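Local coordinates for alpha,alpha-trehalose-phosphate synthase (UDP-forming) (Burkholderia xenovorans, PDB 5HXA), which belongs to glycosyltransferase family 20 and has the two-domain GT-B architecture of that family, at residues 9-14 against 128-133; 167-172 against 199-204; 246-251 against 348-353; 283-288 against 413-418. All blocks are in the same frame, centred on the assembly; numbering follows the deposited sequence.

Interaction 1: residues 9-14 against 128-133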
loop_
_atom_site.group_PDB
_atom_site.type_symbol
_atom_site.label_atom_id
_atom_site.label_comp_id
_atom_site.label_asym_id
_atom_site.label_seq_id
_atom_site.Cartn_x
_atom_site.Cartn_y
_atom_site.Cartn_z
ATOM N N MET A 9 -36.251 2.520 28.138
ATOM C CA MET A 9 -35.280 3.009 27.162
ATOM C C MET A 9 -35.061 1.994 26.042
ATOM O O MET A 9 -35.390 0.815 26.186
ATOM C CB MET A 9 -33.944 3.337 27.841
ATOM C CG MET A 9 -33.149 2.114 28.290
ATOM S SD MET A 9 -31.725 2.501 29.339
ATOM C CE MET A 9 -30.743 3.533 28.248
ATOM N N SER A 10 -34.501 2.471 24.931
ATOM C CA SER A 10 -34.253 1.623 23.773
ATOM C C SER A 10 -33.401 0.423 24.151
ATOM O O SER A 10 -32.392 0.560 24.845
ATOM C CB SER A 10 -33.540 2.423 22.678
ATOM O OG SER A 10 -34.396 3.378 22.078
ATOM N N ARG A 11 -33.801 -0.757 23.685
ATOM C CA ARG A 11 -32.886 -1.885 23.700
ATOM C C ARG A 11 -31.706 -1.593 22.785
ATOM O O ARG A 11 -31.875 -1.091 21.666
ATOM C CB ARG A 11 -33.576 -3.163 23.231
ATOM C CG ARG A 11 -34.629 -3.726 24.158
ATOM C CD ARG A 11 -34.999 -5.107 23.669
ATOM N NE ARG A 11 -35.243 -5.114 22.229
ATOM C CZ ARG A 11 -35.594 -6.190 21.532
ATOM N NH1 ARG A 11 -35.746 -7.361 22.142
ATOM N NH2 ARG A 11 -35.796 -6.097 20.222
ATOM N N LEU A 12 -30.507 -1.913 23.256
ATOM C CA LEU A 12 -29.342 -1.955 22.383
ATOM C C LEU A 12 -29.256 -3.329 21.732
ATOM O O LEU A 12 -29.281 -4.350 22.426
ATOM C CB LEU A 12 -28.055 -1.659 23.154
ATOM C CG LEU A 12 -26.775 -1.883 22.335
ATOM C CD1 LEU A 12 -26.670 -0.881 21.177
ATOM C CD2 LEU A 12 -25.557 -1.797 23.237
ATOM N N ILE A 13 -29.170 -3.351 20.403
ATOM C CA ILE A 13 -28.962 -4.571 19.631
ATOM C C ILE A 13 -27.525 -4.535 19.125
ATOM O O ILE A 13 -27.175 -3.675 18.310
ATOM C CB ILE A 13 -29.950 -4.682 18.461
ATOM C CG1 ILE A 13 -31.391 -4.384 18.913
ATOM C CG2 ILE A 13 -29.844 -6.046 17.796
ATOM C CD1 ILE A 13 -31.915 -5.292 20.023
ATOM N N VAL A 14 -26.681 -5.444 19.606
ATOM C CA VAL A 14 -25.305 -5.557 19.133
ATOM C C VAL A 14 -25.241 -6.657 18.082
ATOM O O VAL A 14 -25.784 -7.752 18.284
ATOM C CB VAL A 14 -24.325 -5.835 20.288
ATOM C CG1 VAL A 14 -22.931 -6.131 19.736
ATOM C CG2 VAL A 14 -24.253 -4.639 21.219
ATOM N N LEU A 128 -36.487 -10.015 15.059
ATOM C CA LEU A 128 -36.284 -9.813 16.485
ATOM C C LEU A 128 -36.334 -8.352 16.890
ATOM O O LEU A 128 -36.242 -8.054 18.083
ATOM C CB LEU A 128 -34.939 -10.406 16.908
ATOM C CG LEU A 128 -34.698 -11.865 16.528
ATOM C CD1 LEU A 128 -33.246 -12.227 16.772
ATOM C CD2 LEU A 128 -35.619 -12.768 17.326
ATOM N N LEU A 129 -36.471 -7.440 15.931
ATOM C CA LEU A 129 -36.367 -6.016 16.213
ATOM C C LEU A 129 -37.689 -5.455 16.709
ATOM O O LEU A 129 -38.767 -5.880 16.286
ATOM C CB LEU A 129 -35.934 -5.251 14.963
ATOM C CG LEU A 129 -34.529 -5.524 14.434
ATOM C CD1 LEU A 129 -34.274 -4.655 13.206
ATOM C CD2 LEU A 129 -33.484 -5.261 15.515
ATOM N N LYS A 130 -37.595 -4.496 17.611
ATOM C CA LYS A 130 -38.701 -3.666 18.029
ATOM C C LYS A 130 -38.469 -2.253 17.518
ATOM O O LYS A 130 -37.327 -1.863 17.253
ATOM C CB LYS A 130 -38.833 -3.669 19.557
ATOM C CG LYS A 130 -39.310 -5.006 20.129
ATOM C CD LYS A 130 -39.066 -5.085 21.633
ATOM C CE LYS A 130 -40.014 -6.069 22.310
ATOM N NZ LYS A 130 -39.954 -7.424 21.701
ATOM N N PRO A 131 -39.531 -1.465 17.336
ATOM C CA PRO A 131 -39.360 -0.161 16.675
ATOM C C PRO A 131 -38.425 0.786 17.408
ATOM O O PRO A 131 -37.856 1.675 16.767
ATOM C CB PRO A 131 -40.791 0.395 16.615
ATOM C CG PRO A 131 -41.569 -0.413 17.597
ATOM C CD PRO A 131 -40.945 -1.765 17.602
ATOM N N ASP A 132 -38.237 0.614 18.717
ATOM C CA ASP A 132 -37.415 1.514 19.516
ATOM C C ASP A 132 -35.949 1.117 19.575
ATOM O O ASP A 132 -35.146 1.894 20.098
ATOM C CB ASP A 132 -37.951 1.590 20.949
ATOM C CG ASP A 132 -39.240 2.359 21.045
ATOM O OD1 ASP A 132 -39.501 3.192 20.151
ATOM O OD2 ASP A 132 -39.992 2.136 22.016
ATOM N N ASP A 133 -35.583 -0.064 19.080
ATOM C CA ASP A 133 -34.209 -0.531 19.218
ATOM C C ASP A 133 -33.237 0.405 18.511
ATOM O O ASP A 133 -33.559 1.019 17.491
ATOM C CB ASP A 133 -34.040 -1.930 18.624
ATOM C CG ASP A 133 -34.933 -2.959 19.269
ATOM O OD1 ASP A 133 -35.416 -2.724 20.398
ATOM O OD2 ASP A 133 -35.144 -4.013 18.637
HETATM O O HOH W 1 -36.352 -9.869 20.309
HETATM O O HOH W 2 -36.325 -1.138 22.137
#

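Interaction 2: residues 167-172 against 199-204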
loop_
_atom_site.group_PDB
_atom_site.type_symbol
_atom_site.label_atom_id
_atom_site.label_comp_id
_atom_site.label_asym_id
_atom_site.label_seq_id
_atom_site.Cartn_x
_atom_site.Cartn_y
_atom_site.Cartn_z
ATOM N N PRO A 167 -8.419 1.771 4.639
ATOM C CA PRO A 167 -7.294 2.189 3.804
ATOM C C PRO A 167 -7.652 3.377 2.923
ATOM O O PRO A 167 -8.802 3.556 2.511
ATOM C CB PRO A 167 -6.997 0.935 2.962
ATOM C CG PRO A 167 -8.367 0.282 2.798
ATOM C CD PRO A 167 -9.021 0.499 4.177
ATOM N N VAL A 168 -6.640 4.188 2.622
ATOM C CA VAL A 168 -6.824 5.405 1.826
ATOM C C VAL A 168 -7.314 5.021 0.432
ATOM O O VAL A 168 -7.180 3.850 0.034
ATOM C CB VAL A 168 -5.529 6.238 1.773
ATOM C CG1 VAL A 168 -5.197 6.812 3.174
ATOM C CG2 VAL A 168 -4.388 5.418 1.247
ATOM N N PRO A 169 -7.901 5.956 -0.325
ATOM C CA PRO A 169 -8.515 5.593 -1.617
ATOM C C PRO A 169 -7.606 4.853 -2.592
ATOM O O PRO A 169 -8.077 3.910 -3.238
ATOM C CB PRO A 169 -8.949 6.961 -2.178
ATOM C CG PRO A 169 -9.319 7.741 -0.938
ATOM C CD PRO A 169 -8.271 7.328 0.088
ATOM N N GLU A 170 -6.337 5.252 -2.744
ATOM C CA GLU A 170 -5.461 4.556 -3.692
ATOM C C GLU A 170 -5.365 3.067 -3.392
ATOM O O GLU A 170 -5.121 2.271 -4.305
ATOM C CB GLU A 170 -4.054 5.160 -3.691
ATOM C CG GLU A 170 -3.933 6.493 -4.435
ATOM C CD GLU A 170 -4.197 6.359 -5.931
ATOM O OE1 GLU A 170 -4.056 5.246 -6.510
ATOM O OE2 GLU A 170 -4.519 7.390 -6.538
ATOM N N VAL A 171 -5.523 2.682 -2.128
ATOM C CA VAL A 171 -5.434 1.284 -1.715
ATOM C C VAL A 171 -6.803 0.626 -1.716
ATOM O O VAL A 171 -6.949 -0.498 -2.202
ATOM C CB VAL A 171 -4.756 1.184 -0.332
ATOM C CG1 VAL A 171 -4.843 -0.249 0.239
ATOM C CG2 VAL A 171 -3.300 1.644 -0.425
ATOM N N LEU A 172 -7.809 1.325 -1.174
ATOM C CA LEU A 172 -9.181 0.819 -1.184
ATOM C C LEU A 172 -9.649 0.453 -2.588
ATOM O O LEU A 172 -10.352 -0.549 -2.773
ATOM C CB LEU A 172 -10.132 1.868 -0.589
ATOM C CG LEU A 172 -11.606 1.450 -0.523
ATOM C CD1 LEU A 172 -11.784 0.444 0.593
ATOM C CD2 LEU A 172 -12.507 2.657 -0.312
ATOM N N ARG A 199 -10.911 7.937 9.656
ATOM C CA ARG A 199 -12.070 8.755 9.310
ATOM C C ARG A 199 -11.795 9.588 8.067
ATOM O O ARG A 199 -12.636 9.675 7.163
ATOM C CB ARG A 199 -12.454 9.670 10.479
ATOM C CG ARG A 199 -13.618 10.618 10.136
ATOM C CD ARG A 199 -13.554 11.923 10.915
ATOM N NE ARG A 199 -12.204 12.473 10.931
ATOM C CZ ARG A 199 -11.661 13.179 9.942
ATOM N NH1 ARG A 199 -12.350 13.438 8.841
ATOM N NH2 ARG A 199 -10.417 13.613 10.058
ATOM N N GLN A 200 -10.621 10.223 8.015
ATOM C CA GLN A 200 -10.300 11.061 6.866
ATOM C C GLN A 200 -10.173 10.230 5.594
ATOM O O GLN A 200 -10.579 10.685 4.519
ATOM C CB GLN A 200 -9.023 11.862 7.124
ATOM C CG GLN A 200 -8.762 12.961 6.084
ATOM C CD GLN A 200 -9.893 13.977 6.003
ATOM O OE1 GLN A 200 -10.304 14.547 7.015
ATOM N NE2 GLN A 200 -10.410 14.200 4.794
ATOM N N SER A 201 -9.637 9.010 5.699
ATOM C CA SER A 201 -9.560 8.109 4.555
ATOM C C SER A 201 -10.940 7.845 3.958
ATOM O O SER A 201 -11.117 7.861 2.733
ATOM C CB SER A 201 -8.910 6.800 5.000
ATOM O OG SER A 201 -9.079 5.801 4.029
ATOM N N PHE A 202 -11.923 7.569 4.817
ATOM C CA PHE A 202 -13.286 7.304 4.358
ATOM C C PHE A 202 -13.884 8.545 3.712
ATOM O O PHE A 202 -14.446 8.484 2.615
ATOM C CB PHE A 202 -14.132 6.850 5.548
ATOM C CG PHE A 202 -15.571 6.549 5.218
ATOM C CD1 PHE A 202 -15.930 5.336 4.642
ATOM C CD2 PHE A 202 -16.569 7.463 5.522
ATOM C CE1 PHE A 202 -17.269 5.051 4.360
ATOM C CE2 PHE A 202 -17.901 7.182 5.245
ATOM C CZ PHE A 202 -18.252 5.979 4.664
ATOM N N VAL A 203 -13.767 9.687 4.387
ATOM C CA VAL A 203 -14.334 10.919 3.856
ATOM C C VAL A 203 -13.620 11.332 2.569
ATOM O O VAL A 203 -14.252 11.835 1.627
ATOM C CB VAL A 203 -14.274 12.020 4.929
ATOM C CG1 VAL A 203 -14.660 13.365 4.337
ATOM C CG2 VAL A 203 -15.191 11.653 6.111
ATOM N N ASP A 204 -12.301 11.112 2.499
ATOM C CA ASP A 204 -11.573 11.402 1.259
ATOM C C ASP A 204 -12.142 10.623 0.079
ATOM O O ASP A 204 -12.258 11.157 -1.035
ATOM C CB ASP A 204 -10.089 11.068 1.410
ATOM C CG ASP A 204 -9.294 12.169 2.104
ATOM O OD1 ASP A 204 -9.829 13.280 2.305
ATOM O OD2 ASP A 204 -8.117 11.915 2.437
HETATM O O HOH W 3 -10.594 5.380 1.293
#

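Interaction 3: residues 246-251 against 348-353. With EDO (1,2-ethanediol), chain I.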
loop_
_atom_site.group_PDB
_atom_site.type_symbol
_atom_site.label_atom_id
_atom_site.label_comp_id
_atom_site.label_asym_id
_atom_site.label_seq_id
_atom_site.Cartn_x
_atom_site.Cartn_y
_atom_site.Cartn_z
ATOM N N GLU A 246 -1.436 -7.530 39.196
ATOM C CA GLU A 246 -0.882 -7.753 40.522
ATOM C C GLU A 246 -1.451 -9.015 41.156
ATOM O O GLU A 246 -0.712 -9.783 41.784
ATOM C CB GLU A 246 -1.137 -6.545 41.423
ATOM C CG GLU A 246 -0.501 -6.719 42.790
ATOM C CD GLU A 246 -0.783 -5.565 43.722
ATOM O OE1 GLU A 246 -0.340 -5.632 44.889
ATOM O OE2 GLU A 246 -1.443 -4.596 43.292
ATOM N N GLN A 247 -2.757 -9.263 41.003
ATOM C CA GLN A 247 -3.386 -10.411 41.655
ATOM C C GLN A 247 -2.911 -11.738 41.071
ATOM O O GLN A 247 -2.961 -12.768 41.752
ATOM C CB GLN A 247 -4.908 -10.311 41.545
ATOM C CG GLN A 247 -5.539 -9.262 42.451
ATOM C CD GLN A 247 -7.022 -9.056 42.167
ATOM O OE1 GLN A 247 -7.513 -9.388 41.085
ATOM N NE2 GLN A 247 -7.739 -8.506 43.141
ATOM N N PHE A 248 -2.476 -11.742 39.812
ATOM C CA PHE A 248 -2.035 -12.970 39.161
ATOM C C PHE A 248 -0.521 -13.120 39.141
ATOM O O PHE A 248 -0.011 -14.037 38.491
ATOM C CB PHE A 248 -2.602 -13.049 37.744
ATOM C CG PHE A 248 -4.020 -13.510 37.715
ATOM C CD1 PHE A 248 -5.023 -12.723 38.258
ATOM C CD2 PHE A 248 -4.350 -14.751 37.198
ATOM C CE1 PHE A 248 -6.335 -13.151 38.267
ATOM C CE2 PHE A 248 -5.664 -15.187 37.200
ATOM C CZ PHE A 248 -6.659 -14.384 37.737
ATOM N N THR A 249 0.203 -12.259 39.862
ATOM C CA THR A 249 1.657 -12.361 39.917
ATOM C C THR A 249 2.115 -13.645 40.606
ATOM O O THR A 249 3.153 -14.206 40.239
ATOM C CB THR A 249 2.224 -11.126 40.621
ATOM O OG1 THR A 249 1.970 -9.970 39.817
ATOM C CG2 THR A 249 3.725 -11.261 40.862
ATOM N N ASP A 250 1.356 -14.136 41.584
ATOM C CA ASP A 250 1.739 -15.347 42.320
ATOM C C ASP A 250 1.105 -16.599 41.720
ATOM O O ASP A 250 0.493 -17.403 42.420
ATOM C CB ASP A 250 1.372 -15.206 43.794
ATOM N N ARG A 251 1.226 -16.751 40.405
ATOM C CA ARG A 251 0.818 -17.954 39.697
ATOM C C ARG A 251 2.051 -18.661 39.150
ATOM O O ARG A 251 3.065 -18.023 38.845
ATOM C CB ARG A 251 -0.141 -17.630 38.549
ATOM C CG ARG A 251 -1.407 -16.928 38.985
ATOM C CD ARG A 251 -2.145 -17.728 40.047
ATOM N NE ARG A 251 -3.054 -16.860 40.787
ATOM C CZ ARG A 251 -4.354 -16.753 40.541
ATOM N NH1 ARG A 251 -5.092 -15.919 41.260
ATOM N NH2 ARG A 251 -4.917 -17.484 39.587
ATOM N N LYS A 348 -1.476 -19.912 23.785
ATOM C CA LYS A 348 -2.324 -18.865 24.332
ATOM C C LYS A 348 -2.267 -18.907 25.851
ATOM O O LYS A 348 -2.234 -19.986 26.450
ATOM C CB LYS A 348 -3.779 -19.029 23.865
ATOM N N TYR A 349 -2.243 -17.732 26.469
ATOM C CA TYR A 349 -2.326 -17.603 27.918
ATOM C C TYR A 349 -3.629 -16.913 28.292
ATOM O O TYR A 349 -4.089 -16.021 27.578
ATOM C CB TYR A 349 -1.139 -16.812 28.476
ATOM C CG TYR A 349 0.156 -17.586 28.414
ATOM C CD1 TYR A 349 0.502 -18.478 29.421
ATOM C CD2 TYR A 349 1.015 -17.446 27.335
ATOM C CE1 TYR A 349 1.685 -19.200 29.360
ATOM C CE2 TYR A 349 2.198 -18.166 27.260
ATOM C CZ TYR A 349 2.526 -19.037 28.275
ATOM O OH TYR A 349 3.702 -19.741 28.201
ATOM N N GLU A 350 -4.228 -17.349 29.398
ATOM C CA GLU A 350 -5.404 -16.683 29.940
ATOM C C GLU A 350 -5.090 -15.209 30.179
ATOM O O GLU A 350 -3.959 -14.837 30.497
ATOM C CB GLU A 350 -5.837 -17.380 31.235
ATOM C CG GLU A 350 -7.172 -16.927 31.810
ATOM C CD GLU A 350 -7.033 -15.690 32.669
ATOM O OE1 GLU A 350 -7.878 -14.767 32.547
ATOM O OE2 GLU A 350 -6.057 -15.639 33.454
ATOM N N ARG A 351 -6.100 -14.360 29.981
ATOM C CA ARG A 351 -5.859 -12.921 29.863
ATOM C C ARG A 351 -5.274 -12.327 31.147
ATOM O O ARG A 351 -4.320 -11.544 31.099
ATOM C CB ARG A 351 -7.168 -12.227 29.470
ATOM C CG ARG A 351 -7.215 -10.736 29.732
ATOM C CD ARG A 351 -8.501 -10.116 29.172
ATOM N NE ARG A 351 -8.538 -10.203 27.712
ATOM C CZ ARG A 351 -7.950 -9.338 26.889
ATOM N NH1 ARG A 351 -7.277 -8.304 27.379
ATOM N NH2 ARG A 351 -8.035 -9.508 25.572
ATOM N N ASN A 352 -5.836 -12.681 32.311
ATOM C CA ASN A 352 -5.322 -12.119 33.563
ATOM C C ASN A 352 -3.893 -12.575 33.827
ATOM O O ASN A 352 -3.071 -11.801 34.326
ATOM C CB ASN A 352 -6.219 -12.507 34.731
ATOM C CG ASN A 352 -7.565 -11.817 34.684
ATOM O OD1 ASN A 352 -7.663 -10.658 34.298
ATOM N ND2 ASN A 352 -8.610 -12.534 35.065
ATOM N N LEU A 353 -3.587 -13.839 33.511
ATOM C CA LEU A 353 -2.214 -14.329 33.619
ATOM C C LEU A 353 -1.273 -13.553 32.707
ATOM O O LEU A 353 -0.149 -13.208 33.099
ATOM C CB LEU A 353 -2.178 -15.822 33.282
ATOM C CG LEU A 353 -0.799 -16.475 33.319
ATOM C CD1 LEU A 353 -0.274 -16.396 34.730
ATOM C CD2 LEU A 353 -0.884 -17.930 32.869
HETATM C C1 EDO I . -9.521 -13.421 25.876
HETATM O O1 EDO I . -9.798 -12.330 24.991
HETATM C C2 EDO I . -10.785 -13.772 26.657
HETATM O O2 EDO I . -10.970 -12.843 27.734
#

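Interaction 4: residues 283-288 against 413-418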
loop_
_atom_site.group_PDB
_atom_site.type_symbol
_atom_site.label_atom_id
_atom_site.label_comp_id
_atom_site.label_asym_id
_atom_site.label_seq_id
_atom_site.Cartn_x
_atom_site.Cartn_y
_atom_site.Cartn_z
ATOM N N PHE A 283 12.047 -9.562 15.363
ATOM C CA PHE A 283 13.202 -10.423 15.634
ATOM C C PHE A 283 14.483 -9.808 15.091
ATOM O O PHE A 283 15.531 -9.849 15.746
ATOM C CB PHE A 283 13.013 -11.808 15.009
ATOM C CG PHE A 283 11.993 -12.682 15.705
ATOM C CD1 PHE A 283 11.124 -12.164 16.648
ATOM C CD2 PHE A 283 11.905 -14.034 15.391
ATOM C CE1 PHE A 283 10.181 -12.989 17.282
ATOM C CE2 PHE A 283 10.971 -14.862 16.027
ATOM C CZ PHE A 283 10.104 -14.328 16.962
ATOM N N GLN A 284 14.422 -9.254 13.876
ATOM C CA GLN A 284 15.630 -8.730 13.248
ATOM C C GLN A 284 16.162 -7.496 13.971
ATOM O O GLN A 284 17.379 -7.291 14.033
ATOM C CB GLN A 284 15.351 -8.430 11.781
ATOM C CG GLN A 284 15.307 -9.717 10.951
ATOM C CD GLN A 284 14.917 -9.468 9.513
ATOM O OE1 GLN A 284 14.568 -8.347 9.137
ATOM N NE2 GLN A 284 14.966 -10.516 8.700
ATOM N N ALA A 285 15.277 -6.648 14.507
ATOM C CA ALA A 285 15.778 -5.495 15.258
ATOM C C ALA A 285 16.358 -5.925 16.602
ATOM O O ALA A 285 17.296 -5.293 17.103
ATOM C CB ALA A 285 14.669 -4.456 15.461
ATOM N N PHE A 286 15.815 -6.991 17.198
ATOM C CA PHE A 286 16.442 -7.568 18.382
ATOM C C PHE A 286 17.833 -8.105 18.044
ATOM O O PHE A 286 18.800 -7.859 18.777
ATOM C CB PHE A 286 15.531 -8.661 18.957
ATOM C CG PHE A 286 16.108 -9.368 20.153
ATOM C CD1 PHE A 286 16.288 -8.689 21.359
ATOM C CD2 PHE A 286 16.470 -10.709 20.073
ATOM C CE1 PHE A 286 16.836 -9.335 22.468
ATOM C CE2 PHE A 286 17.012 -11.365 21.181
ATOM C CZ PHE A 286 17.188 -10.676 22.379
ATOM N N GLU A 287 17.958 -8.817 16.916
ATOM C CA GLU A 287 19.279 -9.212 16.426
ATOM C C GLU A 287 20.203 -8.011 16.262
ATOM O O GLU A 287 21.385 -8.069 16.634
ATOM C CB GLU A 287 19.162 -9.949 15.082
ATOM C CG GLU A 287 20.542 -10.228 14.457
ATOM C CD GLU A 287 20.458 -11.038 13.181
ATOM O OE1 GLU A 287 19.641 -10.669 12.313
ATOM O OE2 GLU A 287 21.196 -12.046 13.056
ATOM N N ARG A 288 19.690 -6.914 15.691
ATOM C CA ARG A 288 20.526 -5.731 15.508
ATOM C C ARG A 288 20.960 -5.152 16.854
ATOM O O ARG A 288 22.089 -4.664 16.995
ATOM C CB ARG A 288 19.784 -4.675 14.674
ATOM C CG ARG A 288 20.674 -3.496 14.252
ATOM C CD ARG A 288 20.142 -2.787 12.997
ATOM N NE ARG A 288 20.115 -3.677 11.831
ATOM C CZ ARG A 288 19.813 -3.291 10.595
ATOM N NH1 ARG A 288 19.533 -2.021 10.341
ATOM N NH2 ARG A 288 19.820 -4.171 9.602
ATOM N N PHE A 413 9.715 -0.012 9.906
ATOM C CA PHE A 413 10.510 -0.233 8.702
ATOM C C PHE A 413 11.960 0.212 8.868
ATOM O O PHE A 413 12.730 0.121 7.908
ATOM C CB PHE A 413 9.876 0.496 7.508
ATOM C CG PHE A 413 8.522 -0.037 7.132
ATOM C CD1 PHE A 413 7.379 0.408 7.784
ATOM C CD2 PHE A 413 8.392 -1.008 6.151
ATOM C CE1 PHE A 413 6.126 -0.104 7.451
ATOM C CE2 PHE A 413 7.144 -1.516 5.813
ATOM C CZ PHE A 413 6.011 -1.063 6.470
ATOM N N ASP A 414 12.334 0.710 10.045
ATOM C CA ASP A 414 13.678 1.195 10.351
ATOM C C ASP A 414 14.240 0.270 11.433
ATOM O O ASP A 414 14.052 0.511 12.627
ATOM C CB ASP A 414 13.635 2.681 10.810
ATOM C CG ASP A 414 15.014 3.309 10.912
ATOM O OD1 ASP A 414 16.014 2.571 10.976
ATOM O OD2 ASP A 414 15.094 4.552 10.929
ATOM N N LEU A 415 14.919 -0.805 11.012
ATOM C CA LEU A 415 15.427 -1.767 11.990
ATOM C C LEU A 415 16.401 -1.114 12.966
ATOM O O LEU A 415 16.413 -1.444 14.161
ATOM C CB LEU A 415 16.093 -2.945 11.273
ATOM C CG LEU A 415 15.157 -3.810 10.422
ATOM C CD1 LEU A 415 15.936 -4.952 9.776
ATOM C CD2 LEU A 415 13.985 -4.355 11.256
ATOM N N SER A 416 17.230 -0.185 12.480
ATOM C CA SER A 416 18.201 0.460 13.357
ATOM C C SER A 416 17.515 1.326 14.409
ATOM O O SER A 416 17.924 1.330 15.577
ATOM C CB SER A 416 19.187 1.303 12.542
ATOM O OG SER A 416 20.055 0.475 11.791
ATOM N N GLN A 417 16.489 2.088 14.014
ATOM C CA GLN A 417 15.752 2.869 15.004
ATOM C C GLN A 417 15.107 1.970 16.059
ATOM O O GLN A 417 15.141 2.283 17.253
ATOM C CB GLN A 417 14.687 3.732 14.329
ATOM C CG GLN A 417 13.886 4.561 15.342
ATOM C CD GLN A 417 12.727 5.318 14.717
ATOM O OE1 GLN A 417 12.091 4.841 13.786
ATOM N NE2 GLN A 417 12.449 6.499 15.238
ATOM N N MET A 418 14.508 0.850 15.637
ATOM C CA MET A 418 13.901 -0.064 16.605
ATOM C C MET A 418 14.948 -0.648 17.549
ATOM O O MET A 418 14.711 -0.747 18.757
ATOM C CB MET A 418 13.149 -1.193 15.886
ATOM C CG MET A 418 11.889 -0.713 15.166
ATOM S SD MET A 418 10.484 -1.844 15.330
ATOM C CE MET A 418 11.060 -3.248 14.350
#

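Interaction 1: residues 9-14 against 128-133
A polar clamp built on the salt bridge between R11 and D133 joins the lead-in to strand 12-16 with the loop that enters strand 134-138. R11 grips the carboxylate side-on: NE gives a hydrogen bond to OD1 of D133 at 3.0 Å, and NH2 of R11 meets OD2 of D133 at 2.7 Å, on the syn side. The planes of guanidinium and carboxylate are 38° apart, a twisted rather than flat pairing. NH2 of R11 also donates to O of L128 at 2.9 Å, within the guanidinium plane, and a water links NH1 of R11 to that same carbonyl. The two strands lie next to each other and parallel in the sheet of the N-terminal Rossmann-like domain of this GT-B protein, R11 and I13 pairing with I134 through their backbones. D133 OD2 has a second donor, the backbone N of K130 at 2.7 Å; this N and NH2 of R11 reach OD2 from opposite faces of the carboxylate plane, fixing it across the type I turn 130-133. Over one face of the R11 guanidinium lies CD of K130, 3.6 Å from CZ of R11. The buried I13 packs its CG1 against CB of D133, while OG of S10 donates to O of D132 at 2.6 Å.

Interaction 2: residues 167-172 against 199-204
S201 carries the tight part of this buried contact, its side chain set against the backbone that leads into helix 169-172. A chi1 of 167° swings OG away from the backbone N and out from helix 196-208, so that in the conformer described the hydroxyl OG of S201 lies 2.7 Å from O of P167 and 3.2 Å from CA of V168. Its hydrogen bond goes to O of F166, one residue before P167. A water spans the joint beside it, donating to O of P167 at 2.8 Å and to O of S201 at 2.9 Å, and thereby gives a helix carbonyl and a loop carbonyl a common partner. The packing is looser toward P169 and D204. There the ring of P169 leans obliquely on the neighbouring helix turn, CD standing 3.9 Å from O of S201, and CG 4.1 Å from CB of D204. The carboxylate of D204 is engaged instead by R208 of the second subunit, which forms a salt bridge with OD2. V168 occupies the N-cap position, its O accepting from the N atoms of V171 and L172. The arrangement is a helix N-terminus docked on the flank of another helix, within the N-terminal domain of a GT-B fold and beside the subunit interface.

Interaction 3: residues 246-251 against 348-353
F248, which follows helix 238-247, lays its ring on the first turn of helix 351-359. From CB, which lies 3.7 Å from O of N352, the side chain runs to CG, 3.8 Å from CB of N352. CD2 comes next, 3.9 Å from N of L353, and then CE2, 3.8 Å from OE2 of E350. At the tip, CZ approaches CB of N352 at 3.6 Å and has ND2 of the same residue close by. The N352 methylene is thus centred over one ring face, a CH-pi contact with CB 3.4 Å from the centroid and only 6° off the normal. R251 NH1 lies over the opposite face, so the ring is sandwiched between N352 and an arginine of its own segment. The carboxylate that borders the ring is itself anchored: E350 OE1 accepts from N of N352 at 2.9 Å and OE2 from N of L353, each from above the carboxylate plane. A bend at chi2 (-84°) folds the E350 chain back over these amides. Beside the ring, CD1 of L353 touches CB of R251. This contact joins the end of one helix to the start of another, capped by the E350 side chain, at the surface of a GT-B protein.

Interaction 4: residues 283-288 against 413-418
OG of S416 is gripped by NH1 of R288 at 2.9 Å, in a hydrogen bond with an N-H...O angle of 150°, and it also bonds a glycerol molecule. The oxygen sits close to the guanidinium plane, at its edge, with CD of R288 alongside. L415 approaches the same guanidinium from over a face, offset toward the rim, CB being 3.7 Å from NH1 of R288. R288 reaches across because chi1 (-171°) carries its chain away from the backbone N before the bend at chi3 turns the flat end over L415. Helices 279-292 and 415-426 meet here as helices flanking the parallel sheet of the C-terminal Rossmann-like domain of the GT-B fold: both A285 and M418 also touch Y365 of strand 363-366. The small A285 allows close approach, its CB lying 3.6 Å from CB of M418 and 3.7 Å from O of L415. CD1 of L415 comes within 3.7 Å of OE1 of Q284, whose NE2 is held by E326. Helix 415-426 starts under an N-cap, OD1 of D414 accepting from N of Q417 at 3.1 Å. Beyond S416, R108 of the second subunit packs against that residue.

Overall arrangement
The four contacts are separate, no two of them touching. Interactions 1 and 2 belong to the N-terminal domain with its mixed sheet, their centres about 32 Å apart; interaction 4 borders the parallel sheet of the other domain. Interactions 1 and 4 lie on opposite sides of the chain's centre, with centres about 50 Å apart. Interactions 2 and 4 come nearest to each other, about 12 Å between closest atoms, and both touch the second subunit, whereas interactions 1 and 3 do not. The segments of interactions 3 and 4 alternate along the chain, their closest atoms about 14 Å apart. The 1,2-ethanediol weakly bonded to R351 in interaction 3, probably from the crystallisation liquor, also bonds G30 N.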